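Hydroxylase (Rhodococcus sp., PDB 2OR0) probably acts as a flavin-dependent hydroxylase of the acyl-CoA dehydrogenase family, using reduced flavin and molecular oxygen. Local coordinates at residues L56-P68 / S95-W107. Sequence-based numbering, arbitrary orientation.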
loop_
_atom_site.group_PDB
_atom_site.type_symbol
_atom_site.label_atom_id
_atom_site.label_comp_id
_atom_site.label_asym_id
_atom_site.label_seq_id
_atom_site.Cartn_x
_atom_site.Cartn_y
_atom_site.Cartn_z
ATOM N N LEU A 56 0.579 -12.645 -13.353
ATOM C CA LEU A 56 1.681 -13.069 -12.496
ATOM C C LEU A 56 1.403 -12.843 -11.011
ATOM O O LEU A 56 1.680 -13.713 -10.191
ATOM C CB LEU A 56 2.974 -12.362 -12.920
ATOM C CG LEU A 56 3.475 -12.842 -14.293
ATOM C CD1 LEU A 56 4.640 -12.017 -14.767
ATOM C CD2 LEU A 56 3.839 -14.302 -14.253
ATOM N N LEU A 57 0.843 -11.690 -10.662
ATOM C CA LEU A 57 0.456 -11.438 -9.273
ATOM C C LEU A 57 -0.744 -12.259 -8.829
ATOM O O LEU A 57 -0.765 -12.755 -7.701
ATOM C CB LEU A 57 0.133 -9.951 -9.029
ATOM C CG LEU A 57 1.215 -8.914 -9.301
ATOM C CD1 LEU A 57 0.590 -7.526 -9.184
ATOM C CD2 LEU A 57 2.408 -9.086 -8.338
ATOM N N ARG A 58 -1.759 -12.358 -9.690
ATOM C CA ARG A 58 -2.980 -13.072 -9.336
ATOM C C ARG A 58 -2.669 -14.545 -9.077
ATOM O O ARG A 58 -3.068 -15.083 -8.060
ATOM C CB ARG A 58 -4.049 -12.949 -10.430
ATOM C CG ARG A 58 -5.477 -13.265 -9.942
ATOM C CD ARG A 58 -6.490 -13.060 -11.058
ATOM N NE ARG A 58 -6.420 -11.705 -11.627
ATOM C CZ ARG A 58 -7.242 -10.700 -11.313
ATOM N NH1 ARG A 58 -8.232 -10.867 -10.450
ATOM N NH2 ARG A 58 -7.090 -9.519 -11.888
ATOM N N ASP A 59 -1.941 -15.163 -10.003
ATOM C CA ASP A 59 -1.570 -16.579 -9.918
ATOM C C ASP A 59 -0.628 -16.918 -8.768
ATOM O O ASP A 59 -0.613 -18.057 -8.299
ATOM C CB ASP A 59 -0.908 -17.038 -11.222
ATOM C CG ASP A 59 -1.852 -16.977 -12.414
ATOM O OD1 ASP A 59 -3.089 -16.896 -12.216
ATOM O OD2 ASP A 59 -1.349 -17.017 -13.557
ATOM N N SER A 60 0.182 -15.953 -8.333
ATOM C CA SER A 60 1.152 -16.185 -7.249
ATOM C C SER A 60 0.461 -16.288 -5.904
ATOM O O SER A 60 1.068 -16.744 -4.926
ATOM C CB SER A 60 2.158 -15.036 -7.187
ATOM O OG SER A 60 1.590 -13.913 -6.492
ATOM N N GLY A 61 -0.803 -15.858 -5.849
ATOM C CA GLY A 61 -1.537 -15.760 -4.595
ATOM C C GLY A 61 -1.219 -14.527 -3.755
ATOM O O GLY A 61 -1.669 -14.425 -2.619
ATOM N N ALA A 62 -0.444 -13.585 -4.287
ATOM C CA ALA A 62 -0.077 -12.383 -3.505
ATOM C C ALA A 62 -1.242 -11.583 -2.905
ATOM O O ALA A 62 -1.139 -11.079 -1.784
ATOM C CB ALA A 62 0.825 -11.463 -4.314
ATOM N N ILE A 63 -2.340 -11.443 -3.642
ATOM C CA ILE A 63 -3.475 -10.664 -3.146
ATOM C C ILE A 63 -4.276 -11.433 -2.083
ATOM O O ILE A 63 -4.995 -10.832 -1.285
ATOM C CB ILE A 63 -4.372 -10.185 -4.316
ATOM C CG1 ILE A 63 -3.515 -9.496 -5.395
ATOM C CG2 ILE A 63 -5.557 -9.324 -3.822
ATOM C CD1 ILE A 63 -2.720 -8.285 -4.922
ATOM N N ARG A 64 -4.113 -12.757 -2.043
ATOM C CA ARG A 64 -4.770 -13.582 -1.032
ATOM C C ARG A 64 -4.018 -13.703 0.306
ATOM O O ARG A 64 -4.493 -14.374 1.254
ATOM C CB ARG A 64 -5.054 -14.957 -1.623
ATOM C CG ARG A 64 -6.245 -14.911 -2.586
ATOM C CD ARG A 64 -6.632 -16.281 -3.074
ATOM N NE ARG A 64 -5.512 -16.930 -3.741
ATOM C CZ ARG A 64 -5.625 -18.021 -4.487
ATOM N NH1 ARG A 64 -6.830 -18.582 -4.669
ATOM N NH2 ARG A 64 -4.534 -18.548 -5.056
ATOM N N LEU A 65 -2.867 -13.035 0.391
ATOM C CA LEU A 65 -2.044 -13.024 1.607
ATOM C C LEU A 65 -2.821 -12.770 2.896
ATOM O O LEU A 65 -2.643 -13.492 3.881
ATOM C CB LEU A 65 -0.877 -12.029 1.483
ATOM C CG LEU A 65 0.304 -12.442 0.589
ATOM C CD1 LEU A 65 1.208 -11.240 0.291
ATOM C CD2 LEU A 65 1.097 -13.576 1.213
ATOM N N LEU A 66 -3.687 -11.760 2.887
ATOM C CA LEU A 66 -4.415 -11.360 4.081
ATOM C C LEU A 66 -5.905 -11.702 3.972
ATOM O O LEU A 66 -6.720 -11.195 4.736
ATOM C CB LEU A 66 -4.240 -9.860 4.334
ATOM C CG LEU A 66 -2.809 -9.306 4.452
ATOM C CD1 LEU A 66 -2.860 -7.784 4.466
ATOM C CD2 LEU A 66 -2.060 -9.871 5.698
ATOM N N GLN A 67 -6.243 -12.547 3.005
ATOM C CA GLN A 67 -7.624 -12.962 2.757
ATOM C C GLN A 67 -8.032 -14.087 3.742
ATOM O O GLN A 67 -7.177 -14.890 4.128
ATOM C CB GLN A 67 -7.718 -13.453 1.320
ATOM C CG GLN A 67 -9.120 -13.586 0.752
ATOM C CD GLN A 67 -9.120 -13.446 -0.756
ATOM O OE1 GLN A 67 -8.480 -12.535 -1.305
ATOM N NE2 GLN A 67 -9.833 -14.343 -1.446
ATOM N N PRO A 68 -9.319 -14.126 4.172
ATOM C CA PRO A 68 -9.806 -15.273 4.996
ATOM C C PRO A 68 -9.598 -16.626 4.315
ATOM O O PRO A 68 -9.701 -16.727 3.089
ATOM C CB PRO A 68 -11.313 -14.992 5.163
ATOM C CG PRO A 68 -11.452 -13.511 4.973
ATOM C CD PRO A 68 -10.374 -13.112 3.964
ATOM N N SER A 95 3.982 -3.323 -9.693
ATOM C CA SER A 95 3.426 -4.560 -9.164
ATOM C C SER A 95 3.489 -4.567 -7.647
ATOM O O SER A 95 2.567 -5.043 -6.997
ATOM C CB SER A 95 4.200 -5.768 -9.699
ATOM O OG SER A 95 4.145 -5.781 -11.113
ATOM N N GLY A 96 4.604 -4.071 -7.091
ATOM C CA GLY A 96 4.790 -4.053 -5.654
ATOM C C GLY A 96 3.759 -3.168 -4.992
ATOM O O GLY A 96 3.194 -3.518 -3.954
ATOM N N TRP A 97 3.546 -1.996 -5.592
ATOM C CA TRP A 97 2.589 -1.019 -5.096
ATOM C C TRP A 97 1.166 -1.580 -5.140
ATOM O O TRP A 97 0.390 -1.416 -4.181
ATOM C CB TRP A 97 2.676 0.265 -5.926
ATOM C CG TRP A 97 1.725 1.339 -5.456
ATOM C CD1 TRP A 97 0.455 1.562 -5.919
ATOM C CD2 TRP A 97 1.954 2.313 -4.421
ATOM N NE1 TRP A 97 -0.109 2.636 -5.250
ATOM C CE2 TRP A 97 0.780 3.108 -4.325
ATOM C CE3 TRP A 97 3.039 2.608 -3.583
ATOM C CZ2 TRP A 97 0.655 4.172 -3.409
ATOM C CZ3 TRP A 97 2.917 3.676 -2.671
ATOM C CH2 TRP A 97 1.738 4.440 -2.598
ATOM N N VAL A 98 0.825 -2.235 -6.244
ATOM C CA VAL A 98 -0.539 -2.764 -6.413
ATOM C C VAL A 98 -0.808 -3.890 -5.379
ATOM O O VAL A 98 -1.882 -3.953 -4.755
ATOM C CB VAL A 98 -0.790 -3.213 -7.874
ATOM C CG1 VAL A 98 -2.001 -4.139 -7.962
ATOM C CG2 VAL A 98 -0.963 -1.987 -8.791
ATOM N N THR A 99 0.209 -4.711 -5.145
ATOM C CA THR A 99 0.148 -5.779 -4.113
ATOM C C THR A 99 -0.090 -5.237 -2.717
ATOM O O THR A 99 -0.937 -5.753 -1.986
ATOM C CB THR A 99 1.414 -6.632 -4.114
ATOM O OG1 THR A 99 1.644 -7.127 -5.431
ATOM C CG2 THR A 99 1.259 -7.810 -3.168
ATOM N N GLY A 100 0.643 -4.190 -2.349
ATOM C CA GLY A 100 0.439 -3.524 -1.077
ATOM C C GLY A 100 -0.853 -2.759 -0.853
ATOM O O GLY A 100 -1.203 -2.500 0.293
ATOM N N ILE A 101 -1.547 -2.374 -1.930
ATOM C CA ILE A 101 -2.811 -1.623 -1.848
ATOM C C ILE A 101 -3.997 -2.569 -2.028
ATOM O O ILE A 101 -4.854 -2.663 -1.167
ATOM C CB ILE A 101 -2.909 -0.506 -2.971
ATOM C CG1 ILE A 101 -1.802 0.531 -2.831
ATOM C CG2 ILE A 101 -4.283 0.182 -2.965
ATOM C CD1 ILE A 101 -2.231 1.848 -2.157
ATOM N N VAL A 102 -4.052 -3.225 -3.179
ATOM C CA VAL A 102 -5.116 -4.161 -3.500
ATOM C C VAL A 102 -5.072 -5.317 -2.469
ATOM O O VAL A 102 -6.120 -5.782 -2.021
ATOM C CB VAL A 102 -5.010 -4.666 -4.956
ATOM C CG1 VAL A 102 -6.106 -5.667 -5.293
ATOM C CG2 VAL A 102 -5.102 -3.496 -5.947
ATOM N N GLY A 103 -3.851 -5.695 -2.045
ATOM C CA GLY A 103 -3.635 -6.710 -1.015
ATOM C C GLY A 103 -4.147 -6.437 0.382
ATOM O O GLY A 103 -4.310 -7.369 1.173
ATOM N N VAL A 104 -4.389 -5.174 0.712
ATOM C CA VAL A 104 -4.928 -4.831 2.010
ATOM C C VAL A 104 -6.471 -4.903 2.071
ATOM O O VAL A 104 -7.070 -5.037 3.157
ATOM C CB VAL A 104 -4.397 -3.439 2.454
ATOM C CG1 VAL A 104 -5.272 -2.817 3.521
ATOM C CG2 VAL A 104 -2.979 -3.600 2.996
ATOM N N HIS A 105 -7.113 -4.789 0.909
ATOM C CA HIS A 105 -8.579 -4.761 0.858
ATOM C C HIS A 105 -9.248 -6.043 1.425
ATOM O O HIS A 105 -10.249 -5.913 2.138
ATOM C CB HIS A 105 -9.081 -4.396 -0.544
ATOM C CG HIS A 105 -8.587 -3.060 -1.025
ATOM N ND1 HIS A 105 -8.166 -2.843 -2.317
ATOM C CD2 HIS A 105 -8.403 -1.888 -0.374
ATOM C CE1 HIS A 105 -7.766 -1.591 -2.449
ATOM N NE2 HIS A 105 -7.895 -0.991 -1.281
ATOM N N PRO A 106 -8.686 -7.252 1.137
ATOM C CA PRO A 106 -9.209 -8.489 1.729
ATOM C C PRO A 106 -9.118 -8.481 3.243
ATOM O O PRO A 106 -9.940 -9.104 3.915
ATOM C CB PRO A 106 -8.281 -9.568 1.173
ATOM C CG PRO A 106 -7.794 -9.010 -0.117
ATOM C CD PRO A 106 -7.567 -7.561 0.221
ATOM N N TRP A 107 -8.132 -7.771 3.786
ATOM C CA TRP A 107 -7.988 -7.695 5.223
ATOM C C TRP A 107 -9.196 -6.977 5.849
ATOM O O TRP A 107 -9.778 -7.455 6.834
ATOM C CB TRP A 107 -6.641 -7.053 5.610
ATOM C CG TRP A 107 -6.466 -6.967 7.081
ATOM C CD1 TRP A 107 -5.958 -7.940 7.919
ATOM C CD2 TRP A 107 -6.792 -5.848 7.912
ATOM N NE1 TRP A 107 -5.973 -7.481 9.214
ATOM C CE2 TRP A 107 -6.487 -6.211 9.240
ATOM C CE3 TRP A 107 -7.326 -4.568 7.659
ATOM C CZ2 TRP A 107 -6.692 -5.343 10.318
ATOM C CZ3 TRP A 107 -7.525 -3.712 8.721
ATOM C CH2 TRP A 107 -7.203 -4.093 10.035
HETATM O O HOH W 1 -4.022 -9.762 0.780
#
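Leu57 and Thr99 meet through their first torsions: each sets its leading branch, CG or OG1, beside its backbone N (chi1 -59° and -54°). Leu57 CD2 then lies 3.6 Å from Thr99 OG1, and both leucine methyls touch Ser95 CB. Thr99 OG1 donates to Ser95 O at 2.8 Å, one turn back in its own helix. Thr99 N reaches the same oxygen from the other face of the carbonyl plane. Thr99 CG2 turns to Ala62 CB, 3.9 Å away. A glycine in place of Thr99 would probably leave Leu57 and Ala62 facing a gap and Ser95 O without its second donor.

Ile63 packs next: its CD1 lies 3.9 Å from Thr99 CA, and CG2 touches Val102 CG1. Gly103 lacks a side chain, and its CA comes within 4.5 Å of Ile63 CA. The water bridging Ile63 O, Gly103 O and Leu66 N is doubtful, too close to both oxygens. Pro106 CG packs 3.5 Å from Ile63 O. The Gln67 side chain, its NE2 held by Tyr71 O and Asn125 O, slants across Pro106. Leu66 CB meets Trp107 at the ring edge, 3.9 Å from Trp107 CB.

Helix 51-60 ends with an ST turn at Ser60 and a Schellman motif at Gly61. The axes of 56-60 and 95-102 cross at -48°; the turns Arg64-Gln67 and Val102-His105 follow, the second leading into helix 105-109. This buried, strand-free contact is consistent with the helical part of an acyl-CoA dehydrogenase-like fold. Helix 78-91 borders Leu57 and Leu66, helix 114-121 borders Pro106, and helix 250-277 packs on Leu66 and Trp107.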